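Local coordinates for catalase (Bacillus pumilus, PDB 4QOP), which catalyses the breakdown of hydrogen peroxide to water and molecular oxygen with the help of a bound haem, at residues A[104-109]-A[241-246]; A[110-115]-A[186-191]. One frame throughout, in Å; residues are numbered along the deposited sequence.

Following the chain from its N terminus, residues 104-109 come first, in the loop between strands 88-96 and 113-120. Residues 110-115 follow directly and run from that loop into strand 113-120. The chain returns to them twice. Interaction 2 closes the shorter loop, when residues 186-191, past helix 175-181, reach 110-115. Interaction 1 closes the longer one, when residues 241-246 start helix 242-252 beside 104-109, and so encloses the other. The two join directly: the Y191 hydroxyl and the E106 carboxylate, and likewise the H242 ring and the A189 carbonyl, probably share hydrogen bonds. Together they tie the lead-in to strand 113-120 to the loop after helix 175-181 and to the start of helix 242-252.

Interaction 1. Residues A[104-109]-A[241-246]; sequences SPETLR and QHATRD. With HQE (benzene-1,4-diol), chain G.
E106 reaches across to the first turn of helix 242-252 and grips it with both carboxylate oxygens. CB starts the contact between the methyl of A243 and the imidazole of H242, with E106 CB 4.1 Å from A243 CB. CG stands anti to the carbonyl carbon (chi1 -72°), and the chain then extends, carrying the carboxylate to the helix end. There OE1 takes the amide of T244 in a nearly straight bond, T244 N to E106 OE1 2.8 Å. The amide of A243 adds a weak, bent bond to the same oxygen. OE2 receives the hydroxyl of T244, with T244 OG1 2.8 Å from E106 OE2; the hydroxyl of Y191 is its further partner. Both T244 donors come from the syn side, somewhat out of the carboxylate plane. Glutamate suits the place: its length spans the distance and its flat anion serves several donors, while the helix N terminus would probably stabilise the negative charge. Threonine adds a hydroxyl beside its own amide, so one residue serves both carboxylate oxygens, and A243 is small enough to let the carboxylate close in, its CB 3.5 Å from E106 OE1.

Beside this grip, the carbonyl of E106 lies at the edge of the H242 ring, O to CE1 3.4 Å, and the methyl of T107 packs against the same ring, CG2 to CE1 3.7 Å. H242 NE2 is bonded to the A189 carbonyl. A buried carboxylate from a distant loop thus binds the first-turn amides of helix 242-252, a classic anion site at a helix N terminus.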
ATOM      1  N   SER A 104      20.037  -3.953 -13.926  1.00 23.78           N
ATOM      2  CA  SER A 104      20.403  -4.347 -15.289  1.00 23.93           C
ATOM      3  C   SER A 104      21.635  -3.610 -15.748  1.00 23.17           C
ATOM      4  O   SER A 104      21.966  -2.533 -15.233  1.00 24.31           O
ATOM      5  CB  SER A 104      19.222  -4.098 -16.247  1.00 22.68           C
ATOM      6  OG  SER A 104      18.807  -2.757 -16.250  1.00 23.13           O
ATOM      7  N   PRO A 105      22.342  -4.170 -16.736  1.00 25.38           N
ATOM      8  CA  PRO A 105      23.555  -3.496 -17.203  1.00 24.43           C
ATOM      9  C   PRO A 105      23.310  -2.119 -17.896  1.00 22.19           C
ATOM     10  O   PRO A 105      22.288  -1.900 -18.547  1.00 21.35           O
ATOM     11  CB  PRO A 105      24.148  -4.518 -18.195  1.00 25.78           C
ATOM     12  CG  PRO A 105      23.563  -5.830 -17.773  1.00 25.61           C
ATOM     13  CD  PRO A 105      22.153  -5.471 -17.393  1.00 25.67           C
ATOM     14  N   GLU A 106      24.292  -1.237 -17.771  1.00 22.97           N
ATOM     15  CA  GLU A 106      24.301   0.066 -18.444  1.00 24.33           C
ATOM     16  C   GLU A 106      25.027   0.076 -19.821  1.00 24.16           C
ATOM     17  O   GLU A 106      25.235   1.124 -20.447  1.00 24.94           O
ATOM     18  CB  GLU A 106      24.905   1.106 -17.481  1.00 24.37           C
ATOM     19  CG  GLU A 106      23.955   1.439 -16.325  1.00 23.36           C
ATOM     20  CD  GLU A 106      24.590   2.268 -15.246  1.00 23.34           C
ATOM     21  OE1 GLU A 106      25.768   2.052 -14.920  1.00 23.73           O
ATOM     22  OE2 GLU A 106      23.884   3.145 -14.678  1.00 25.46           O
ATOM     23  N   THR A 107      25.320  -1.113 -20.306  1.00 24.38           N
ATOM     24  CA  THR A 107      25.909  -1.351 -21.635  1.00 26.72           C
ATOM     25  C   THR A 107      24.892  -1.794 -22.708  1.00 26.92           C
ATOM     26  O   THR A 107      25.280  -2.108 -23.845  1.00 29.93           O
ATOM     27  CB  THR A 107      26.957  -2.459 -21.520  1.00 25.23           C
ATOM     28  OG1 THR A 107      26.413  -3.502 -20.703  1.00 25.78           O
ATOM     29  CG2 THR A 107      28.220  -1.937 -20.876  1.00 25.55           C
ATOM     30  N   LEU A 108      23.598  -1.778 -22.377  1.00 26.98           N
ATOM     31  CA  LEU A 108      22.552  -2.189 -23.331  1.00 26.39           C
ATOM     32  C   LEU A 108      22.136  -1.031 -24.252  1.00 26.71           C
ATOM     33  O   LEU A 108      22.226   0.147 -23.888  1.00 28.59           O
ATOM     34  CB  LEU A 108      21.323  -2.714 -22.602  1.00 25.90           C
ATOM     35  CG  LEU A 108      21.528  -3.780 -21.520  1.00 27.60           C
ATOM     36  CD1 LEU A 108      20.154  -4.192 -20.979  1.00 26.08           C
ATOM     37  CD2 LEU A 108      22.303  -4.991 -22.067  1.00 29.02           C
ATOM     38  N   ARG A 109      21.615  -1.368 -25.421  1.00 24.36           N
ATOM     39  CA  ARG A 109      21.033  -0.387 -26.300  1.00 25.83           C
ATOM     40  C   ARG A 109      19.708   0.165 -25.731  1.00 25.75           C
ATOM     41  O   ARG A 109      18.867  -0.596 -25.320  1.00 25.43           O
ATOM     42  CB  ARG A 109      20.750  -1.021 -27.676  1.00 26.59           C
ATOM     43  CG  ARG A 109      20.311  -0.015 -28.750  1.00 26.34           C
ATOM     44  CD  ARG A 109      20.247  -0.659 -30.131  1.00 27.52           C
ATOM     45  NE  ARG A 109      21.540  -1.266 -30.492  1.00 29.25           N
ATOM     46  CZ  ARG A 109      22.639  -0.592 -30.825  1.00 29.73           C
ATOM     47  NH1 ARG A 109      22.620   0.735 -30.955  1.00 32.51           N
ATOM     48  NH2 ARG A 109      23.757  -1.248 -31.103  1.00 30.03           N
ATOM     49  N   GLN A 241      27.635  -1.870 -14.080  1.00 25.46           N
ATOM     50  CA  GLN A 241      27.186  -0.548 -13.680  1.00 26.39           C
ATOM     51  C   GLN A 241      28.188   0.586 -14.017  1.00 26.54           C
ATOM     52  O   GLN A 241      28.404   1.463 -13.207  1.00 26.16           O
ATOM     53  CB  GLN A 241      26.742  -0.577 -12.187  1.00 27.31           C
ATOM     54  CG  GLN A 241      27.854  -0.879 -11.180  1.00 28.31           C
ATOM     55  CD  GLN A 241      27.766  -2.266 -10.539  1.00 31.84           C
ATOM     56  OE1 GLN A 241      26.871  -2.559  -9.771  1.00 29.95           O
ATOM     57  NE2 GLN A 241      28.726  -3.126 -10.865  1.00 32.24           N
ATOM     58  N   HIS A 242      28.839   0.528 -15.193  1.00 26.45           N
ATOM     59  CA  HIS A 242      30.020   1.348 -15.452  1.00 24.51           C
ATOM     60  C   HIS A 242      29.651   2.836 -15.502  1.00 24.68           C
ATOM     61  O   HIS A 242      30.445   3.702 -15.125  1.00 21.25           O
ATOM     62  CB  HIS A 242      30.747   0.917 -16.739  1.00 24.63           C
ATOM     63  CG  HIS A 242      30.073   1.410 -17.977  1.00 24.80           C
ATOM     64  ND1 HIS A 242      28.908   0.847 -18.456  1.00 24.16           N
ATOM     65  CD2 HIS A 242      30.364   2.441 -18.804  1.00 24.86           C
ATOM     66  CE1 HIS A 242      28.512   1.514 -19.521  1.00 23.93           C
ATOM     67  NE2 HIS A 242      29.392   2.475 -19.766  1.00 24.67           N
ATOM     68  N   ALA A 243      28.428   3.141 -15.934  1.00 24.94           N
ATOM     69  CA  ALA A 243      28.024   4.522 -16.079  1.00 26.05           C
ATOM     70  C   ALA A 243      27.661   5.162 -14.736  1.00 26.79           C
ATOM     71  O   ALA A 243      27.988   6.341 -14.483  1.00 27.43           O
ATOM     72  CB  ALA A 243      26.862   4.628 -17.047  1.00 28.32           C
ATOM     73  N   THR A 244      26.992   4.399 -13.868  1.00 25.15           N
ATOM     74  CA  THR A 244      26.790   4.823 -12.499  1.00 23.74           C
ATOM     75  C   THR A 244      28.167   5.063 -11.849  1.00 25.07           C
ATOM     76  O   THR A 244      28.373   6.047 -11.146  1.00 24.00           O
ATOM     77  CB  THR A 244      25.957   3.762 -11.701  1.00 22.89           C
ATOM     78  OG1 THR A 244      24.590   3.803 -12.101  1.00 18.99           O
ATOM     79  CG2 THR A 244      26.012   4.030 -10.199  1.00 23.17           C
ATOM     80  N   ARG A 245      29.094   4.127 -12.028  1.00 25.01           N
ATOM     81  CA  ARG A 245      30.394   4.238 -11.387  1.00 25.72           C
ATOM     82  C   ARG A 245      31.092   5.520 -11.878  1.00 25.90           C
ATOM     83  O   ARG A 245      31.592   6.305 -11.086  1.00 24.98           O
ATOM     84  CB  ARG A 245      31.245   3.001 -11.686  1.00 25.46           C
ATOM     85  CG  ARG A 245      32.572   2.931 -10.939  1.00 25.82           C
ATOM     86  CD  ARG A 245      33.475   1.866 -11.525  1.00 27.28           C
ATOM     87  NE  ARG A 245      32.846   0.528 -11.486  1.00 28.92           N
ATOM     88  CZ  ARG A 245      32.850  -0.289 -10.421  1.00 28.06           C
ATOM     89  NH1 ARG A 245      33.380   0.080  -9.278  1.00 29.49           N
ATOM     90  NH2 ARG A 245      32.292  -1.472 -10.486  1.00 29.57           N
ATOM     91  N   ASP A 246      31.075   5.707 -13.191  1.00 26.72           N
ATOM     92  CA  ASP A 246      31.759   6.836 -13.843  1.00 28.24           C
ATOM     93  C   ASP A 246      31.270   8.172 -13.306  1.00 28.78           C
ATOM     94  O   ASP A 246      32.065   9.059 -13.011  1.00 27.34           O
ATOM     95  CB  ASP A 246      31.543   6.729 -15.348  1.00 27.86           C
ATOM     96  CG  ASP A 246      32.042   7.940 -16.103  1.00 27.80           C
ATOM     97  OD1 ASP A 246      33.243   7.980 -16.443  1.00 29.20           O
ATOM     98  OD2 ASP A 246      31.240   8.863 -16.348  1.00 28.69           O
TER
HETATM   99  C1  HQE G 503      16.459  -1.706 -27.647  1.00 49.84           C
HETATM  100  C2  HQE G 503      16.085  -0.808 -26.655  1.00 46.72           C
HETATM  101  C3  HQE G 503      15.101   0.113 -26.894  1.00 47.80           C
HETATM  102  O3  HQE G 503      14.732   1.020 -25.948  1.00 54.38           O
HETATM  103  C4  HQE G 503      14.461   0.131 -28.121  1.00 50.46           C
HETATM  104  C5  HQE G 503      14.811  -0.771 -29.114  1.00 51.73           C
HETATM  105  C6  HQE G 503      15.821  -1.692 -28.871  1.00 52.11           C
HETATM  106  O6  HQE G 503      16.172  -2.573 -29.842  1.00 57.69           O

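Interaction 2. Residues A[110-115]-A[186-191]; sequences DPRGFA and GIPANY. With HQE (benzene-1,4-diol), chain G; HEM (protoporphyrin IX containing Fe), chain E.
D110 and G186 are joined backbone to backbone: D110 N gives its hydrogen to G186 O at 3.0 Å, at an N-H...O angle of 160°. Next to this bond, P188 CD sits over one face of the R112 guanidinium, toward the rim and 3.7 Å from R112 NE; a nonpolar ring can pack there without competing for the in-plane N-H groups. Nearer the backbone, R112 CG meets the edge of the Y191 ring, 4.0 Å from its CE1.

The arginine is steered by a bend at chi2 (59°), which turns its otherwise extended end back toward D110. There NH1 bonds to D110 O at 2.8 Å, with the acceptor close to the guanidinium plane, and to L108 O as well. With an alanine here, the carbonyls of D110 and L108 would probably lose their charged donor and a gap would open beside P188.

Further out stand Y191, whose hydroxyl goes to E106, and D110, whose OD2 takes the amides of V98 and I99. The O3 hydroxyl of the bound benzene-1,4-diol points its hydrogen at D110 OD1, though their 2.4 Å separation is doubtfully short. At the start of the strand, G113 CA is 3.5 Å from the haem methyl CMD, where a CB would collide with the cofactor. These contacts join the lead-in to strand 113-120 of the catalase beta-barrel to the 186-191 loop beside the haem; D110 probably corresponds to the main-channel aspartate of related catalases.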
ATOM      1  N   ASP A 110      19.530   1.482 -25.767  1.00 24.98           N
ATOM      2  CA  ASP A 110      18.379   2.144 -25.152  1.00 26.52           C
ATOM      3  C   ASP A 110      18.601   3.624 -25.339  1.00 24.56           C
ATOM      4  O   ASP A 110      19.719   4.088 -25.277  1.00 25.65           O
ATOM      5  CB  ASP A 110      18.271   1.815 -23.626  1.00 26.01           C
ATOM      6  CG  ASP A 110      17.012   0.975 -23.232  1.00 26.87           C
ATOM      7  OD1 ASP A 110      16.090   0.728 -24.052  1.00 27.85           O
ATOM      8  OD2 ASP A 110      16.946   0.521 -22.051  1.00 25.98           O
ATOM      9  N   PRO A 111      17.524   4.389 -25.439  1.00 25.94           N
ATOM     10  CA  PRO A 111      17.645   5.819 -25.053  1.00 24.91           C
ATOM     11  C   PRO A 111      18.123   5.956 -23.635  1.00 23.55           C
ATOM     12  O   PRO A 111      17.948   5.036 -22.825  1.00 21.61           O
ATOM     13  CB  PRO A 111      16.199   6.372 -25.169  1.00 23.82           C
ATOM     14  CG  PRO A 111      15.444   5.334 -25.900  1.00 24.20           C
ATOM     15  CD  PRO A 111      16.116   4.008 -25.616  1.00 25.89           C
ATOM     16  N   ARG A 112      18.704   7.113 -23.332  1.00 23.73           N
ATOM     17  CA  ARG A 112      19.071   7.433 -21.970  1.00 24.11           C
ATOM     18  C   ARG A 112      18.219   8.581 -21.460  1.00 24.09           C
ATOM     19  O   ARG A 112      18.031   9.584 -22.156  1.00 24.22           O
ATOM     20  CB  ARG A 112      20.558   7.811 -21.905  1.00 24.58           C
ATOM     21  CG  ARG A 112      21.475   6.657 -21.443  1.00 25.76           C
ATOM     22  CD  ARG A 112      21.387   5.444 -22.348  1.00 26.22           C
ATOM     23  NE  ARG A 112      22.300   4.376 -21.943  1.00 25.96           N
ATOM     24  CZ  ARG A 112      22.373   3.188 -22.547  1.00 27.55           C
ATOM     25  NH1 ARG A 112      21.587   2.907 -23.584  1.00 27.21           N
ATOM     26  NH2 ARG A 112      23.220   2.276 -22.099  1.00 27.65           N
ATOM     27  N   GLY A 113      17.670   8.412 -20.271  1.00 21.55           N
ATOM     28  CA  GLY A 113      16.992   9.512 -19.583  1.00 21.02           C
ATOM     29  C   GLY A 113      17.913  10.594 -19.064  1.00 20.92           C
ATOM     30  O   GLY A 113      19.053  10.307 -18.701  1.00 21.20           O
ATOM     31  N   PHE A 114      17.417  11.825 -19.078  1.00 21.74           N
ATOM     32  CA  PHE A 114      18.164  13.043 -18.772  1.00 22.08           C
ATOM     33  C   PHE A 114      17.110  13.909 -18.126  1.00 22.59           C
ATOM     34  O   PHE A 114      16.567  14.789 -18.767  1.00 23.00           O
ATOM     35  CB  PHE A 114      18.701  13.668 -20.082  1.00 22.44           C
ATOM     36  CG  PHE A 114      19.866  14.639 -19.903  1.00 23.49           C
ATOM     37  CD1 PHE A 114      19.807  15.687 -18.981  1.00 24.07           C
ATOM     38  CD2 PHE A 114      21.042  14.508 -20.663  1.00 23.68           C
ATOM     39  CE1 PHE A 114      20.876  16.571 -18.823  1.00 23.83           C
ATOM     40  CE2 PHE A 114      22.104  15.371 -20.502  1.00 23.83           C
ATOM     41  CZ  PHE A 114      22.035  16.420 -19.608  1.00 23.23           C
ATOM     42  N   ALA A 115      16.847  13.672 -16.839  1.00 22.13           N
ATOM     43  CA  ALA A 115      15.792  14.381 -16.106  1.00 21.76           C
ATOM     44  C   ALA A 115      16.411  15.449 -15.215  1.00 20.55           C
ATOM     45  O   ALA A 115      17.191  15.130 -14.352  1.00 22.33           O
ATOM     46  CB  ALA A 115      14.984  13.384 -15.301  1.00 20.92           C
ATOM     47  N   GLY A 186      22.879   4.737 -29.858  1.00 28.39           N
ATOM     48  CA  GLY A 186      22.069   3.838 -29.011  1.00 28.92           C
ATOM     49  C   GLY A 186      22.746   3.208 -27.775  1.00 27.20           C
ATOM     50  O   GLY A 186      22.046   2.730 -26.864  1.00 24.28           O
ATOM     51  N   ILE A 187      24.077   3.305 -27.694  1.00 26.30           N
ATOM     52  CA  ILE A 187      24.842   2.929 -26.494  1.00 26.07           C
ATOM     53  C   ILE A 187      25.870   4.036 -26.195  1.00 27.66           C
ATOM     54  O   ILE A 187      27.064   3.897 -26.527  1.00 25.10           O
ATOM     55  CB  ILE A 187      25.555   1.599 -26.641  1.00 25.52           C
ATOM     56  CG1 ILE A 187      24.622   0.558 -27.280  1.00 26.63           C
ATOM     57  CG2 ILE A 187      26.109   1.138 -25.289  1.00 25.61           C
ATOM     58  CD1 ILE A 187      25.245  -0.788 -27.580  1.00 26.44           C
ATOM     59  N   PRO A 188      25.422   5.126 -25.523  1.00 26.78           N
ATOM     60  CA  PRO A 188      26.397   6.077 -24.982  1.00 25.52           C
ATOM     61  C   PRO A 188      27.462   5.454 -24.105  1.00 27.28           C
ATOM     62  O   PRO A 188      27.231   4.456 -23.404  1.00 26.44           O
ATOM     63  CB  PRO A 188      25.520   7.076 -24.190  1.00 26.12           C
ATOM     64  CG  PRO A 188      24.142   6.908 -24.738  1.00 26.15           C
ATOM     65  CD  PRO A 188      24.044   5.434 -25.069  1.00 26.53           C
ATOM     66  N   ALA A 189      28.657   6.045 -24.148  1.00 29.68           N
ATOM     67  CA  ALA A 189      29.809   5.511 -23.413  1.00 28.79           C
ATOM     68  C   ALA A 189      29.605   5.628 -21.916  1.00 26.55           C
ATOM     69  O   ALA A 189      30.077   4.780 -21.142  1.00 28.66           O
ATOM     70  CB  ALA A 189      31.089   6.229 -23.815  1.00 29.29           C
ATOM     71  N   ASN A 190      28.931   6.697 -21.511  1.00 24.70           N
ATOM     72  CA  ASN A 190      28.564   6.911 -20.152  1.00 23.91           C
ATOM     73  C   ASN A 190      27.543   8.069 -20.095  1.00 24.65           C
ATOM     74  O   ASN A 190      27.135   8.588 -21.133  1.00 24.41           O
ATOM     75  CB  ASN A 190      29.813   7.160 -19.301  1.00 24.63           C
ATOM     76  CG  ASN A 190      30.638   8.324 -19.803  1.00 24.31           C
ATOM     77  OD1 ASN A 190      30.174   9.456 -19.827  1.00 23.35           O
ATOM     78  ND2 ASN A 190      31.875   8.043 -20.228  1.00 25.79           N
ATOM     79  N   TYR A 191      27.120   8.464 -18.894  1.00 25.11           N
ATOM     80  CA  TYR A 191      26.160   9.546 -18.758  1.00 24.38           C
ATOM     81  C   TYR A 191      26.733  10.962 -18.990  1.00 25.47           C
ATOM     82  O   TYR A 191      25.972  11.878 -19.271  1.00 27.18           O
ATOM     83  CB  TYR A 191      25.477   9.488 -17.386  1.00 23.14           C
ATOM     84  CG  TYR A 191      24.698   8.260 -17.112  1.00 22.00           C
ATOM     85  CD1 TYR A 191      23.763   7.768 -18.014  1.00 23.11           C
ATOM     86  CD2 TYR A 191      24.830   7.575 -15.879  1.00 23.07           C
ATOM     87  CE1 TYR A 191      22.985   6.625 -17.714  1.00 22.68           C
ATOM     88  CE2 TYR A 191      24.060   6.437 -15.582  1.00 22.03           C
ATOM     89  CZ  TYR A 191      23.148   5.962 -16.483  1.00 23.08           C
ATOM     90  OH  TYR A 191      22.413   4.811 -16.186  1.00 23.79           O
TER
HETATM   91  C1  HQE G 503      16.459  -1.706 -27.647  1.00 49.84           C
HETATM   92  C2  HQE G 503      16.085  -0.808 -26.655  1.00 46.72           C
HETATM   93  C3  HQE G 503      15.101   0.113 -26.894  1.00 47.80           C
HETATM   94  O3  HQE G 503      14.732   1.020 -25.948  1.00 54.38           O
HETATM   95  C4  HQE G 503      14.461   0.131 -28.121  1.00 50.46           C
HETATM   96  C5  HQE G 503      14.811  -0.771 -29.114  1.00 51.73           C
HETATM   97  C6  HQE G 503      15.821  -1.692 -28.871  1.00 52.11           C
HETATM   98  O6  HQE G 503      16.172  -2.573 -29.842  1.00 57.69           O
HETATM   99  CHA HEM E 501      10.088   7.940 -16.440  0.50 18.43           C
HETATM  100  CHB HEM E 501       5.784   7.472 -18.674  0.50 19.18           C
HETATM  101  CHC HEM E 501       7.690   9.480 -22.730  0.50 18.73           C
HETATM  102  CHD HEM E 501      11.795  10.428 -20.221  0.50 18.85           C
HETATM  103  C1A HEM E 501       8.776   7.628 -16.725  0.50 18.61           C
HETATM  104  C2A HEM E 501       7.907   7.021 -15.762  0.50 17.28           C
HETATM  105  C3A HEM E 501       6.696   6.901 -16.379  0.50 17.95           C
HETATM  106  C4A HEM E 501       6.796   7.431 -17.718  0.50 18.74           C
HETATM  107  CMA HEM E 501       5.453   6.312 -15.756  0.50 17.57           C
HETATM  108  CAA HEM E 501       8.267   6.618 -14.338  0.50 16.64           C
HETATM  109  CBA HEM E 501       8.244   7.880 -13.428  0.50 16.09           C
HETATM  110  CGA HEM E 501       8.468   7.662 -11.942  0.50 15.73           C
HETATM  111  O1A HEM E 501       8.992   8.589 -11.252  0.50 15.14           O
HETATM  112  O2A HEM E 501       8.113   6.581 -11.374  0.50 14.76           O
HETATM  113  C1B HEM E 501       5.967   7.987 -19.984  0.50 19.73           C
HETATM  114  C2B HEM E 501       4.931   8.015 -20.975  0.50 19.33           C
HETATM  115  C3B HEM E 501       5.457   8.537 -22.117  0.50 19.18           C
HETATM  116  C4B HEM E 501       6.850   8.889 -21.799  0.50 19.17           C
HETATM  117  CMB HEM E 501       3.521   7.516 -20.835  0.50 19.16           C
HETATM  118  CAB HEM E 501       4.760   8.849 -23.378  0.50 19.23           C
HETATM  119  CBB HEM E 501       3.436   8.834 -23.397  0.50 19.42           C
HETATM  120  C1C HEM E 501       8.964   9.913 -22.373  0.50 19.54           C
HETATM  121  C2C HEM E 501       9.711  10.835 -23.099  0.50 19.64           C
HETATM  122  C3C HEM E 501      10.877  11.084 -22.401  0.50 19.46           C
HETATM  123  C4C HEM E 501      10.825  10.366 -21.193  0.50 19.51           C
HETATM  124  CMC HEM E 501       9.284  11.409 -24.412  0.50 19.61           C
HETATM  125  CAC HEM E 501      11.910  12.035 -22.739  0.50 19.76           C
HETATM  126  CBC HEM E 501      11.592  12.944 -23.646  0.50 19.93           C
HETATM  127  C1D HEM E 501      11.615   9.808 -18.987  0.50 18.97           C
HETATM  128  C2D HEM E 501      12.680   9.821 -17.965  0.50 18.68           C
HETATM  129  C3D HEM E 501      12.199   9.132 -16.911  0.50 17.99           C
HETATM  130  C4D HEM E 501      10.856   8.692 -17.310  0.50 19.00           C
HETATM  131  CMD HEM E 501      14.024  10.501 -18.058  0.50 18.34           C
HETATM  132  CAD HEM E 501      12.930   8.873 -15.615  0.50 17.18           C
HETATM  133  CBD HEM E 501      12.832  10.080 -14.673  0.50 16.19           C
HETATM  134  CGD HEM E 501      13.591   9.702 -13.412  0.50 16.31           C
HETATM  135  O1D HEM E 501      12.991   9.376 -12.333  0.50 15.87           O
HETATM  136  O2D HEM E 501      14.837   9.668 -13.471  0.50 15.18           O
HETATM  137  NA  HEM E 501       8.075   7.891 -17.908  0.50 18.81           N
HETATM  138  NB  HEM E 501       7.082   8.520 -20.520  0.50 19.51           N
HETATM  139  NC  HEM E 501       9.622   9.693 -21.208  0.50 19.32           N
HETATM  140  ND  HEM E 501      10.534   9.132 -18.565  0.50 18.90           N
HETATM  141 FE   HEM E 501       8.907   8.797 -19.484  0.50 20.97          FE